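PDB 4QOR: catalase from Bacillus pumilus, which breaks hydrogen peroxide down to water and oxygen, as expected of a haem-containing catalase. Local coordinates for residues L132-I137 and T175-W180; S96-P101 and R109-F114; P105-D110 and A233-N238. All blocks are in the same frame, centred on the assembly; numbering follows the deposited sequence.

Contact 1: residues L132-I137 and T175-W180; sequences LPIFFI and THMLTW. With HEM (protoporphyrin IX containing Fe), chain E; 2CH (2-chlorophenol), chain G.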
loop_
_atom_site.group_PDB
_atom_site.type_symbol
_atom_site.label_atom_id
_atom_site.label_comp_id
_atom_site.label_asym_id
_atom_site.label_seq_id
_atom_site.Cartn_x
_atom_site.Cartn_y
_atom_site.Cartn_z
ATOM N N LEU A 132 30.940 -14.513 -3.162
ATOM C CA LEU A 132 31.290 -15.653 -4.012
ATOM C C LEU A 132 31.045 -15.336 -5.501
ATOM O O LEU A 132 30.111 -14.630 -5.846
ATOM C CB LEU A 132 30.500 -16.890 -3.623
ATOM C CG LEU A 132 30.566 -17.263 -2.141
ATOM C CD1 LEU A 132 29.729 -18.505 -1.896
ATOM C CD2 LEU A 132 31.980 -17.522 -1.677
ATOM N N PRO A 133 31.901 -15.872 -6.395
ATOM C CA PRO A 133 31.939 -15.363 -7.763
ATOM C C PRO A 133 30.987 -16.060 -8.753
ATOM O O PRO A 133 30.969 -15.678 -9.956
ATOM C CB PRO A 133 33.436 -15.558 -8.158
ATOM C CG PRO A 133 33.787 -16.787 -7.455
ATOM C CD PRO A 133 33.070 -16.710 -6.109
ATOM N N ILE A 134 30.220 -17.047 -8.293
ATOM C CA ILE A 134 29.311 -17.806 -9.170
ATOM C C ILE A 134 27.955 -17.908 -8.497
ATOM O O ILE A 134 27.778 -17.420 -7.393
ATOM C CB ILE A 134 29.838 -19.202 -9.472
ATOM C CG1 ILE A 134 30.216 -19.947 -8.203
ATOM C CG2 ILE A 134 31.096 -19.108 -10.329
ATOM C CD1 ILE A 134 30.532 -21.410 -8.431
ATOM N N PHE A 135 27.028 -18.602 -9.119
ATOM C CA PHE A 135 25.732 -18.777 -8.524
ATOM C C PHE A 135 25.251 -20.195 -8.720
ATOM O O PHE A 135 25.896 -20.987 -9.409
ATOM C CB PHE A 135 24.732 -17.766 -9.111
ATOM C CG PHE A 135 23.656 -17.341 -8.164
ATOM C CD1 PHE A 135 23.978 -16.602 -7.030
ATOM C CD2 PHE A 135 22.342 -17.633 -8.417
ATOM C CE1 PHE A 135 23.004 -16.176 -6.168
ATOM C CE2 PHE A 135 21.333 -17.188 -7.551
ATOM C CZ PHE A 135 21.681 -16.516 -6.401
ATOM N N PHE A 136 24.157 -20.514 -8.030
ATOM C CA PHE A 136 23.620 -21.879 -7.906
ATOM C C PHE A 136 22.859 -22.271 -9.178
ATOM O O PHE A 136 22.724 -23.448 -9.487
ATOM C CB PHE A 136 22.544 -21.970 -6.816
ATOM C CG PHE A 136 22.958 -21.521 -5.455
ATOM C CD1 PHE A 136 22.824 -20.187 -5.082
ATOM C CD2 PHE A 136 23.382 -22.443 -4.530
ATOM C CE1 PHE A 136 23.161 -19.750 -3.810
ATOM C CE2 PHE A 136 23.738 -22.034 -3.255
ATOM C CZ PHE A 136 23.616 -20.684 -2.885
ATOM N N ILE A 137 22.348 -21.275 -9.892
ATOM C CA ILE A 137 21.451 -21.491 -11.027
ATOM C C ILE A 137 21.877 -20.515 -12.112
ATOM O O ILE A 137 22.692 -19.661 -11.852
ATOM C CB ILE A 137 19.973 -21.269 -10.656
ATOM C CG1 ILE A 137 19.740 -19.903 -9.944
ATOM C CG2 ILE A 137 19.442 -22.408 -9.772
ATOM C CD1 ILE A 137 18.286 -19.473 -9.845
ATOM N N THR A 175 26.404 -27.362 -8.545
ATOM C CA THR A 175 27.455 -28.175 -7.921
ATOM C C THR A 175 28.684 -27.304 -7.658
ATOM O O THR A 175 29.282 -27.379 -6.596
ATOM C CB THR A 175 27.763 -29.441 -8.792
ATOM O OG1 THR A 175 26.562 -30.248 -8.955
ATOM C CG2 THR A 175 28.907 -30.258 -8.150
ATOM N N HIS A 176 29.015 -26.432 -8.601
ATOM C CA HIS A 176 30.136 -25.524 -8.433
ATOM C C HIS A 176 29.915 -24.583 -7.276
ATOM O O HIS A 176 30.764 -24.430 -6.404
ATOM C CB HIS A 176 30.426 -24.765 -9.758
ATOM C CG HIS A 176 31.748 -24.058 -9.772
ATOM N ND1 HIS A 176 32.094 -23.135 -10.736
ATOM C CD2 HIS A 176 32.809 -24.138 -8.925
ATOM C CE1 HIS A 176 33.289 -22.650 -10.465
ATOM N NE2 HIS A 176 33.752 -23.256 -9.379
ATOM N N MET A 177 28.744 -23.979 -7.218
ATOM C CA MET A 177 28.452 -23.047 -6.155
ATOM C C MET A 177 28.559 -23.687 -4.780
ATOM O O MET A 177 29.169 -23.120 -3.866
ATOM C CB MET A 177 27.029 -22.478 -6.323
ATOM C CG MET A 177 26.664 -21.412 -5.284
ATOM S SD MET A 177 27.733 -19.943 -5.305
ATOM C CE MET A 177 26.725 -18.763 -4.389
ATOM N N LEU A 178 27.938 -24.849 -4.624
ATOM C CA LEU A 178 27.979 -25.567 -3.338
ATOM C C LEU A 178 29.398 -25.936 -2.890
ATOM O O LEU A 178 29.745 -25.873 -1.708
ATOM C CB LEU A 178 27.109 -26.800 -3.423
ATOM C CG LEU A 178 25.639 -26.465 -3.738
ATOM C CD1 LEU A 178 24.884 -27.707 -4.095
ATOM C CD2 LEU A 178 24.944 -25.814 -2.554
ATOM N N THR A 179 30.261 -26.235 -3.858
ATOM C CA THR A 179 31.650 -26.490 -3.588
ATOM C C THR A 179 32.401 -25.255 -3.026
ATOM O O THR A 179 33.399 -25.419 -2.307
ATOM C CB THR A 179 32.330 -27.006 -4.869
ATOM O OG1 THR A 179 31.599 -28.166 -5.320
ATOM C CG2 THR A 179 33.771 -27.365 -4.607
ATOM N N TRP A 180 31.935 -24.043 -3.345
ATOM C CA TRP A 180 32.445 -22.845 -2.695
ATOM C C TRP A 180 31.768 -22.586 -1.348
ATOM O O TRP A 180 32.427 -22.233 -0.361
ATOM C CB TRP A 180 32.225 -21.596 -3.575
ATOM C CG TRP A 180 33.094 -21.423 -4.754
ATOM C CD1 TRP A 180 33.030 -22.113 -5.916
ATOM C CD2 TRP A 180 34.135 -20.435 -4.934
ATOM N NE1 TRP A 180 33.958 -21.645 -6.788
ATOM C CE2 TRP A 180 34.665 -20.631 -6.199
ATOM C CE3 TRP A 180 34.686 -19.459 -4.131
ATOM C CZ2 TRP A 180 35.720 -19.873 -6.693
ATOM C CZ3 TRP A 180 35.723 -18.701 -4.620
ATOM C CH2 TRP A 180 36.244 -18.926 -5.874
HETATM C CHA HEM E . 18.727 -8.572 -3.111
HETATM C CHB HEM E . 16.377 -10.879 -6.704
HETATM C CHC HEM E . 20.570 -13.189 -7.836
HETATM C CHD HEM E . 22.956 -10.064 -5.006
HETATM C C1A HEM E . 17.741 -9.037 -3.948
HETATM C C2A HEM E . 16.387 -8.607 -3.885
HETATM C C3A HEM E . 15.747 -9.257 -4.900
HETATM C C4A HEM E . 16.678 -10.065 -5.614
HETATM C CMA HEM E . 14.302 -9.132 -5.264
HETATM C CAA HEM E . 15.785 -7.617 -2.907
HETATM C CBA HEM E . 16.268 -6.226 -3.344
HETATM C CGA HEM E . 15.614 -5.029 -2.679
HETATM O O1A HEM E . 16.067 -3.834 -2.814
HETATM O O2A HEM E . 14.588 -5.229 -2.018
HETATM C C1B HEM E . 17.336 -11.724 -7.327
HETATM C C2B HEM E . 17.043 -12.635 -8.405
HETATM C C3B HEM E . 18.206 -13.279 -8.694
HETATM C C4B HEM E . 19.235 -12.753 -7.785
HETATM C CMB HEM E . 15.757 -12.923 -9.130
HETATM C CAB HEM E . 18.419 -14.279 -9.734
HETATM C CBB HEM E . 17.444 -14.475 -10.596
HETATM C C1C HEM E . 21.563 -12.508 -7.177
HETATM C C2C HEM E . 22.880 -12.497 -7.616
HETATM C C3C HEM E . 23.576 -11.607 -6.819
HETATM C C4C HEM E . 22.655 -11.043 -5.914
HETATM C CMC HEM E . 23.387 -13.364 -8.748
HETATM C CAC HEM E . 24.972 -11.226 -6.921
HETATM C CBC HEM E . 25.613 -11.512 -8.036
HETATM C C1D HEM E . 21.940 -9.431 -4.286
HETATM C C2D HEM E . 22.289 -8.469 -3.243
HETATM C C3D HEM E . 21.127 -8.073 -2.702
HETATM C C4D HEM E . 20.069 -8.796 -3.413
HETATM C CMD HEM E . 23.700 -8.052 -2.894
HETATM C CAD HEM E . 20.970 -7.077 -1.597
HETATM C CBD HEM E . 20.964 -5.692 -2.262
HETATM C CGD HEM E . 20.676 -4.686 -1.196
HETATM O O1D HEM E . 21.665 -4.317 -0.541
HETATM O O2D HEM E . 19.491 -4.264 -0.960
HETATM N NA HEM E . 17.901 -9.924 -5.026
HETATM N NB HEM E . 18.654 -11.844 -7.017
HETATM N NC HEM E . 21.434 -11.582 -6.219
HETATM N ND HEM E . 20.618 -9.600 -4.346
HETATM FE FE HEM E . 19.688 -10.693 -5.560
HETATM C C1 2CH G . 22.656 -21.978 1.196
HETATM C C2 2CH G . 22.636 -21.088 2.247
HETATM C C3 2CH G . 22.839 -21.623 3.509
HETATM C C4 2CH G . 23.044 -22.992 3.742
HETATM C C5 2CH G . 23.076 -23.903 2.704
HETATM C C6 2CH G . 22.879 -23.408 1.439
HETATM O O 2CH G . 22.495 -21.634 -0.103
HETATM CL CL8 2CH G . 22.833 -24.385 -0.070
HETATM O O HOH W 1 27.335 -23.330 -9.535
#
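Met177 on helix 175-181 lies across the ring of Phe136, a Met-aromatic contact through which the loop after strand 123-130 meets a helix of the catalase fold. The methylene carries the touch: Met177 CG stands 3.6 Å from the Phe136 ring centroid and 14° off the normal, hence over the face, with Met177 SD higher above that centroid at 4.7 Å. CG is anti to the backbone N (chi1 -176°), which sends the chain out toward the loop; a bend at chi2 (61°) then brings Met177 SD to 3.3 Å from Ile134 O.

Two CH-pi contacts extend the interface. Ile134 CD1 sits over the His176 ring, 3.3 Å from its centroid, a tight fit against a ring whose ND1 is hydrogen-bonded to Thr282. Pro133 and Trp180 come toward each other from opposite directions, Pro133 CD lying over the six-membered ring, 3.7 Å from its centroid; Lys428 adds a cation-pi contact to this indole.

Plain apolar packing fills in the remainder. Leu132 CD1 meets the methyl of Met177, while Leu178 CD2 comes to the edge of the Phe136 ring and also approaches the chlorine of 2-chlorophenol. Phe135 turns from the helix toward the haem: methyl CMC of HEM lies over one face of its ring, at 3.7 Å from Phe135 CD1, and Phe136 CD1 lies over the other.

The polar link is a single water, which donates to Phe135 O at 2.8 Å and accepts from Met177 N at 2.8 Å.

Contact 2: residues S96-P101 and R109-F114; sequences STVIHP and RDPRGF. With 2CH (2-chlorophenol), chain G; HEM (protoporphyrin IX containing Fe), chain E.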
loop_
_atom_site.group_PDB
_atom_site.type_symbol
_atom_site.label_atom_id
_atom_site.label_comp_id
_atom_site.label_asym_id
_atom_site.label_seq_id
_atom_site.Cartn_x
_atom_site.Cartn_y
_atom_site.Cartn_z
ATOM N N SER A 96 25.285 -7.773 3.146
ATOM C CA SER A 96 24.122 -8.524 3.661
ATOM C C SER A 96 24.431 -10.005 3.742
ATOM O O SER A 96 25.361 -10.493 3.102
ATOM C CB SER A 96 22.898 -8.266 2.756
ATOM O OG SER A 96 23.154 -8.557 1.390
ATOM N N THR A 97 23.627 -10.743 4.509
ATOM C CA THR A 97 23.334 -12.162 4.263
ATOM C C THR A 97 22.209 -12.350 3.250
ATOM O O THR A 97 21.889 -11.387 2.521
ATOM C CB THR A 97 22.999 -12.886 5.587
ATOM O OG1 THR A 97 21.803 -12.373 6.154
ATOM C CG2 THR A 97 24.149 -12.695 6.610
ATOM N N VAL A 98 21.629 -13.544 3.134
ATOM C CA VAL A 98 20.689 -13.787 2.059
ATOM C C VAL A 98 19.320 -14.238 2.517
ATOM O O VAL A 98 18.311 -13.620 2.169
ATOM C CB VAL A 98 21.229 -14.786 1.026
ATOM C CG1 VAL A 98 20.191 -15.084 -0.068
ATOM C CG2 VAL A 98 22.512 -14.267 0.387
ATOM N N ILE A 99 19.267 -15.344 3.232
ATOM C CA ILE A 99 18.081 -16.125 3.375
ATOM C C ILE A 99 17.171 -15.658 4.564
ATOM O O ILE A 99 15.991 -15.523 4.377
ATOM C CB ILE A 99 18.418 -17.622 3.515
ATOM C CG1 ILE A 99 18.940 -18.129 2.152
ATOM C CG2 ILE A 99 17.187 -18.430 3.908
ATOM C CD1 ILE A 99 17.918 -18.069 1.020
ATOM N N HIS A 100 17.735 -15.461 5.753
ATOM C CA HIS A 100 16.928 -15.248 6.919
ATOM C C HIS A 100 16.521 -13.795 7.072
ATOM O O HIS A 100 17.064 -12.926 6.399
ATOM C CB HIS A 100 17.618 -15.788 8.173
ATOM C CG HIS A 100 17.764 -17.275 8.145
ATOM N ND1 HIS A 100 16.818 -18.141 8.654
ATOM C CD2 HIS A 100 18.729 -18.050 7.602
ATOM C CE1 HIS A 100 17.219 -19.384 8.485
ATOM N NE2 HIS A 100 18.362 -19.356 7.821
ATOM N N PRO A 101 15.514 -13.531 7.954
ATOM C CA PRO A 101 14.924 -12.172 7.903
ATOM C C PRO A 101 15.855 -11.131 8.538
ATOM O O PRO A 101 16.966 -11.455 8.990
ATOM C CB PRO A 101 13.599 -12.326 8.680
ATOM C CG PRO A 101 13.244 -13.794 8.568
ATOM C CD PRO A 101 14.595 -14.490 8.602
ATOM N N ARG A 109 25.670 -19.653 7.643
ATOM C CA ARG A 109 26.170 -19.910 6.283
ATOM C C ARG A 109 25.268 -19.252 5.217
ATOM O O ARG A 109 24.054 -19.344 5.297
ATOM C CB ARG A 109 26.249 -21.426 6.053
ATOM C CG ARG A 109 26.882 -21.836 4.732
ATOM C CD ARG A 109 27.157 -23.335 4.663
ATOM N NE ARG A 109 27.909 -23.830 5.826
ATOM C CZ ARG A 109 29.210 -23.665 6.028
ATOM N NH1 ARG A 109 29.991 -23.105 5.107
ATOM N NH2 ARG A 109 29.758 -24.127 7.127
ATOM N N ASP A 110 25.881 -18.631 4.222
ATOM C CA ASP A 110 25.162 -17.914 3.173
ATOM C C ASP A 110 26.228 -17.244 2.354
ATOM O O ASP A 110 27.207 -16.773 2.915
ATOM C CB ASP A 110 24.237 -16.813 3.789
ATOM C CG ASP A 110 22.739 -17.063 3.573
ATOM O OD1 ASP A 110 22.311 -18.028 2.879
ATOM O OD2 ASP A 110 21.942 -16.265 4.185
ATOM N N PRO A 111 25.991 -17.072 1.043
ATOM C CA PRO A 111 26.648 -15.946 0.367
ATOM C C PRO A 111 26.422 -14.640 1.097
ATOM O O PRO A 111 25.430 -14.483 1.792
ATOM C CB PRO A 111 25.968 -15.879 -0.996
ATOM C CG PRO A 111 25.271 -17.188 -1.139
ATOM C CD PRO A 111 24.875 -17.590 0.249
ATOM N N ARG A 112 27.320 -13.702 0.875
ATOM C CA ARG A 112 27.107 -12.372 1.319
ATOM C C ARG A 112 26.923 -11.423 0.150
ATOM O O ARG A 112 27.652 -11.483 -0.822
ATOM C CB ARG A 112 28.303 -11.920 2.161
ATOM C CG ARG A 112 28.114 -12.062 3.666
ATOM C CD ARG A 112 27.851 -13.498 4.073
ATOM N NE ARG A 112 27.744 -13.638 5.513
ATOM C CZ ARG A 112 27.426 -14.764 6.154
ATOM N NH1 ARG A 112 27.172 -15.867 5.490
ATOM N NH2 ARG A 112 27.328 -14.760 7.484
ATOM N N GLY A 113 25.937 -10.543 0.275
ATOM C CA GLY A 113 25.745 -9.505 -0.672
ATOM C C GLY A 113 26.759 -8.417 -0.580
ATOM O O GLY A 113 27.274 -8.135 0.486
ATOM N N PHE A 114 27.060 -7.802 -1.727
ATOM C CA PHE A 114 28.136 -6.827 -1.863
ATOM C C PHE A 114 27.680 -5.882 -2.946
ATOM O O PHE A 114 28.024 -6.037 -4.083
ATOM C CB PHE A 114 29.433 -7.570 -2.257
ATOM C CG PHE A 114 30.711 -6.792 -2.022
ATOM C CD1 PHE A 114 30.841 -5.461 -2.407
ATOM C CD2 PHE A 114 31.830 -7.429 -1.500
ATOM C CE1 PHE A 114 32.038 -4.769 -2.238
ATOM C CE2 PHE A 114 33.049 -6.736 -1.307
ATOM C CZ PHE A 114 33.150 -5.410 -1.667
HETATM C C1 2CH G . 22.656 -21.978 1.196
HETATM C C2 2CH G . 22.636 -21.088 2.247
HETATM C C3 2CH G . 22.839 -21.623 3.509
HETATM C C4 2CH G . 23.044 -22.992 3.742
HETATM C C5 2CH G . 23.076 -23.903 2.704
HETATM C C6 2CH G . 22.879 -23.408 1.439
HETATM O O 2CH G . 22.495 -21.634 -0.103
HETATM CL CL8 2CH G . 22.833 -24.385 -0.070
HETATM C CHA HEM E . 18.727 -8.572 -3.111
HETATM C CHB HEM E . 16.377 -10.879 -6.704
HETATM C CHC HEM E . 20.570 -13.189 -7.836
HETATM C CHD HEM E . 22.956 -10.064 -5.006
HETATM C C1A HEM E . 17.741 -9.037 -3.948
HETATM C C2A HEM E . 16.387 -8.607 -3.885
HETATM C C3A HEM E . 15.747 -9.257 -4.900
HETATM C C4A HEM E . 16.678 -10.065 -5.614
HETATM C CMA HEM E . 14.302 -9.132 -5.264
HETATM C CAA HEM E . 15.785 -7.617 -2.907
HETATM C CBA HEM E . 16.268 -6.226 -3.344
HETATM C CGA HEM E . 15.614 -5.029 -2.679
HETATM O O1A HEM E . 16.067 -3.834 -2.814
HETATM O O2A HEM E . 14.588 -5.229 -2.018
HETATM C C1B HEM E . 17.336 -11.724 -7.327
HETATM C C2B HEM E . 17.043 -12.635 -8.405
HETATM C C3B HEM E . 18.206 -13.279 -8.694
HETATM C C4B HEM E . 19.235 -12.753 -7.785
HETATM C CMB HEM E . 15.757 -12.923 -9.130
HETATM C CAB HEM E . 18.419 -14.279 -9.734
HETATM C CBB HEM E . 17.444 -14.475 -10.596
HETATM C C1C HEM E . 21.563 -12.508 -7.177
HETATM C C2C HEM E . 22.880 -12.497 -7.616
HETATM C C3C HEM E . 23.576 -11.607 -6.819
HETATM C C4C HEM E . 22.655 -11.043 -5.914
HETATM C CMC HEM E . 23.387 -13.364 -8.748
HETATM C CAC HEM E . 24.972 -11.226 -6.921
HETATM C CBC HEM E . 25.613 -11.512 -8.036
HETATM C C1D HEM E . 21.940 -9.431 -4.286
HETATM C C2D HEM E . 22.289 -8.469 -3.243
HETATM C C3D HEM E . 21.127 -8.073 -2.702
HETATM C C4D HEM E . 20.069 -8.796 -3.413
HETATM C CMD HEM E . 23.700 -8.052 -2.894
HETATM C CAD HEM E . 20.970 -7.077 -1.597
HETATM C CBD HEM E . 20.964 -5.692 -2.262
HETATM C CGD HEM E . 20.676 -4.686 -1.196
HETATM O O1D HEM E . 21.665 -4.317 -0.541
HETATM O O2D HEM E . 19.491 -4.264 -0.960
HETATM N NA HEM E . 17.901 -9.924 -5.026
HETATM N NB HEM E . 18.654 -11.844 -7.017
HETATM N NC HEM E . 21.434 -11.582 -6.219
HETATM N ND HEM E . 20.618 -9.600 -4.346
HETATM FE FE HEM E . 19.688 -10.693 -5.560
HETATM O O HOH W 2 20.582 -15.796 6.549
#
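Asp110 meets Val98 and Ile99 through one oxygen. Val98 N reaches Asp110 OD2 at 2.9 Å from above the carboxylate plane, whereas Ile99 N comes to Asp110 OD2 at 3.0 Å on the syn side, with a straighter N-H...O angle of 166°. Both amides approach from the same face, and a water bound to His100 N donates a third bond to OD2. This grip fixes the rotation of the carboxylate, so that Asp110 OD1 faces the bound 2-chlorophenol, 3.1 Å from its C2. An asparagine here, if its amide nitrogen took the place of OD2, would probably leave the amides of Val98 and Ile99 without their shared acceptor and the turn less firmly held.

Ser96 forms the other end of the contact, where strands 88-96 and 113-120 of the barrel sheet begin to pair. It makes an antiparallel hydrogen-bonded pair with Gly113: Gly113 N donates to Ser96 O at 2.9 Å, and the return bond is weak. Ser96 OG, between backbone N and carbonyl carbon (chi1 55°), lies 3.4 Å from Gly113 CA, where a beta-carbon would collide with it. The same hydroxyl is hydrogen-bonded to His57 ND1, consistent with the serine-histidine pair beside the haem in catalases.

Val98 lies between these ends. Its CG2 comes to 3.2 Å from Pro111 O, a buried carbonyl oxygen with no polar partner in the model.

Chemically, the Asp110 end of the contact gathers two backbone amides and a water on one carboxylate oxygen and turns the other to the chlorophenol, holding a polar atom at the pocket wall.

Contact 3: residues P105-D110 and A233-N238; sequences PETLRD and AEIQAN. With 2CH (2-chlorophenol), chain G.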
loop_
_atom_site.group_PDB
_atom_site.type_symbol
_atom_site.label_atom_id
_atom_site.label_comp_id
_atom_site.label_asym_id
_atom_site.label_seq_id
_atom_site.Cartn_x
_atom_site.Cartn_y
_atom_site.Cartn_z
ATOM N N PRO A 105 20.900 -13.853 12.686
ATOM C CA PRO A 105 22.335 -13.729 12.983
ATOM C C PRO A 105 23.232 -13.559 11.743
ATOM O O PRO A 105 22.927 -14.111 10.667
ATOM C CB PRO A 105 22.656 -15.036 13.715
ATOM C CG PRO A 105 21.324 -15.472 14.303
ATOM C CD PRO A 105 20.301 -15.070 13.270
ATOM N N GLU A 106 24.354 -12.856 11.905
ATOM C CA GLU A 106 25.348 -12.737 10.839
ATOM C C GLU A 106 26.453 -13.847 10.819
ATOM O O GLU A 106 27.463 -13.738 10.118
ATOM C CB GLU A 106 25.940 -11.309 10.822
ATOM C CG GLU A 106 24.896 -10.265 10.363
ATOM C CD GLU A 106 25.337 -8.829 10.572
ATOM O OE1 GLU A 106 25.908 -8.540 11.660
ATOM O OE2 GLU A 106 25.076 -7.988 9.679
ATOM N N THR A 107 26.179 -14.916 11.545
ATOM C CA THR A 107 27.076 -16.077 11.750
ATOM C C THR A 107 26.574 -17.330 11.021
ATOM O O THR A 107 27.183 -18.403 11.094
ATOM C CB THR A 107 27.129 -16.433 13.264
ATOM O OG1 THR A 107 25.806 -16.402 13.780
ATOM C CG2 THR A 107 27.954 -15.431 14.052
ATOM N N LEU A 108 25.484 -17.184 10.287
ATOM C CA LEU A 108 24.955 -18.261 9.497
ATOM C C LEU A 108 25.718 -18.435 8.181
ATOM O O LEU A 108 26.289 -17.474 7.643
ATOM C CB LEU A 108 23.496 -18.031 9.193
ATOM C CG LEU A 108 22.615 -17.658 10.413
ATOM C CD1 LEU A 108 21.182 -17.485 9.962
ATOM C CD2 LEU A 108 22.716 -18.727 11.511
ATOM N N ARG A 109 25.670 -19.653 7.643
ATOM C CA ARG A 109 26.170 -19.910 6.283
ATOM C C ARG A 109 25.268 -19.252 5.217
ATOM O O ARG A 109 24.054 -19.344 5.297
ATOM C CB ARG A 109 26.249 -21.426 6.053
ATOM C CG ARG A 109 26.882 -21.836 4.732
ATOM C CD ARG A 109 27.157 -23.335 4.663
ATOM N NE ARG A 109 27.909 -23.830 5.826
ATOM C CZ ARG A 109 29.210 -23.665 6.028
ATOM N NH1 ARG A 109 29.991 -23.105 5.107
ATOM N NH2 ARG A 109 29.758 -24.127 7.127
ATOM N N ASP A 110 25.881 -18.631 4.222
ATOM C CA ASP A 110 25.162 -17.914 3.173
ATOM C C ASP A 110 26.228 -17.244 2.354
ATOM O O ASP A 110 27.207 -16.773 2.915
ATOM C CB ASP A 110 24.237 -16.813 3.789
ATOM C CG ASP A 110 22.739 -17.063 3.573
ATOM O OD1 ASP A 110 22.311 -18.028 2.879
ATOM O OD2 ASP A 110 21.942 -16.265 4.185
ATOM N N ALA A 233 29.703 -20.548 15.762
ATOM C CA ALA A 233 28.845 -20.851 16.904
ATOM C C ALA A 233 29.289 -20.066 18.124
ATOM O O ALA A 233 28.472 -19.434 18.784
ATOM C CB ALA A 233 28.832 -22.344 17.202
ATOM N N GLU A 234 30.584 -20.020 18.356
ATOM C CA GLU A 234 31.156 -19.194 19.449
ATOM C C GLU A 234 30.746 -17.710 19.357
ATOM O O GLU A 234 30.397 -17.096 20.355
ATOM C CB GLU A 234 32.707 -19.301 19.473
ATOM C CG GLU A 234 33.299 -20.621 19.905
ATOM C CD GLU A 234 34.799 -20.732 19.626
ATOM O OE1 GLU A 234 35.322 -21.879 19.502
ATOM O OE2 GLU A 234 35.449 -19.662 19.533
ATOM N N ILE A 235 30.802 -17.130 18.160
ATOM C CA ILE A 235 30.429 -15.723 17.995
ATOM C C ILE A 235 28.928 -15.595 18.155
ATOM O O ILE A 235 28.459 -14.691 18.860
ATOM C CB ILE A 235 30.903 -15.143 16.631
ATOM C CG1 ILE A 235 32.420 -14.973 16.655
ATOM C CG2 ILE A 235 30.292 -13.779 16.353
ATOM C CD1 ILE A 235 33.017 -14.909 15.253
ATOM N N GLN A 236 28.174 -16.529 17.571
ATOM C CA GLN A 236 26.722 -16.486 17.613
ATOM C C GLN A 236 26.175 -16.492 19.042
ATOM O O GLN A 236 25.188 -15.801 19.337
ATOM C CB GLN A 236 26.092 -17.654 16.865
ATOM C CG GLN A 236 24.597 -17.511 16.690
ATOM C CD GLN A 236 24.054 -18.516 15.701
ATOM O OE1 GLN A 236 24.453 -18.496 14.530
ATOM N NE2 GLN A 236 23.094 -19.342 16.127
ATOM N N ALA A 237 26.826 -17.237 19.926
ATOM C CA ALA A 237 26.467 -17.262 21.335
ATOM C C ALA A 237 26.280 -15.889 21.938
ATOM O O ALA A 237 25.420 -15.705 22.797
ATOM C CB ALA A 237 27.530 -18.011 22.123
ATOM N N ASN A 238 27.119 -14.939 21.521
ATOM C CA ASN A 238 27.310 -13.628 22.168
ATOM C C ASN A 238 26.935 -12.429 21.346
ATOM O O ASN A 238 26.780 -11.351 21.887
ATOM C CB ASN A 238 28.778 -13.490 22.530
ATOM C CG ASN A 238 29.147 -14.412 23.666
ATOM O OD1 ASN A 238 28.344 -14.619 24.589
ATOM N ND2 ASN A 238 30.319 -14.993 23.597
HETATM C C1 2CH G . 22.656 -21.978 1.196
HETATM C C2 2CH G . 22.636 -21.088 2.247
HETATM C C3 2CH G . 22.839 -21.623 3.509
HETATM C C4 2CH G . 23.044 -22.992 3.742
HETATM C C5 2CH G . 23.076 -23.903 2.704
HETATM C C6 2CH G . 22.879 -23.408 1.439
HETATM O O 2CH G . 22.495 -21.634 -0.103
HETATM CL CL8 2CH G . 22.833 -24.385 -0.070
#
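The carboxamide of Gln236 takes Thr107 OG1 in its own plane and has Pro105 CB above one side. Thr107 OG1 donates to Gln236 OE1 at 2.6 Å on a lone pair, with a C=O...donor angle of 117°. Pro105 CB stands almost straight above the oxygen, 4.0 Å from Gln236 OE1. Leu108 CD2 lies beyond the oxygen, 3.5 Å from Gln236 OE1 and tilted out of the amide plane toward the Pro105 side. The amide nitrogen turns to another chain, bonding Gln236 O of the second subunit.

In the haem-catalase fold this contact joins the loop between barrel strands 88-96 and 113-120 to helix 229-238, right at a subunit interface. Phe240 of the second subunit packs on Pro105 and Leu108, and Ala237 of that subunit on Gln236.

The reach of Gln236 follows from its extended chain: CG is anti to the backbone N (chi1 -170°), and chi2 is likewise near 180°, carrying the amide out from the helix to the loop. Thr107 lies obliquely against this chain, its OG1 only 3.3 Å from Gln236 CG, so the hydroxyl lies against the glutamine methylenes as well as bonding its amide. The other branch of Thr107 does apolar work: CG2 meets Ile235 CG2 at 3.7 Å, and His242 of helix 242-253 touches both residues.

Further along, the loop leaves the helix and borders the 2-chlorophenol, another flat group. Arg109 CG stands above the ring plane, just beyond the rim at C4, 4.1 Å from that atom, while the backbone oxygen Arg109 O approaches ligand C3 at a low angle to the ring plane, 3.1 Å away.

In the fold
All three contacts border the 2-chlorophenol; contacts 1 and 2 also touch the haem, and contacts 2 and 3 reach the second subunit. Contacts 1 and 2, with centres about 14 Å apart, join where Met177 CE packs on Pro111 CG at 3.9 Å. Contacts 2 and 3 are closer, about 12 Å between centres, and share Arg109 and Asp110; His100 CD2 meets Leu108 CD1 at 3.5 Å between them. Contacts 1 and 3 do not touch: their nearest atoms are about 6 Å apart, and the ligand lies between 175-180 and 105-110. In sequence, contact 1 is nested inside the loop that contact 3 closes.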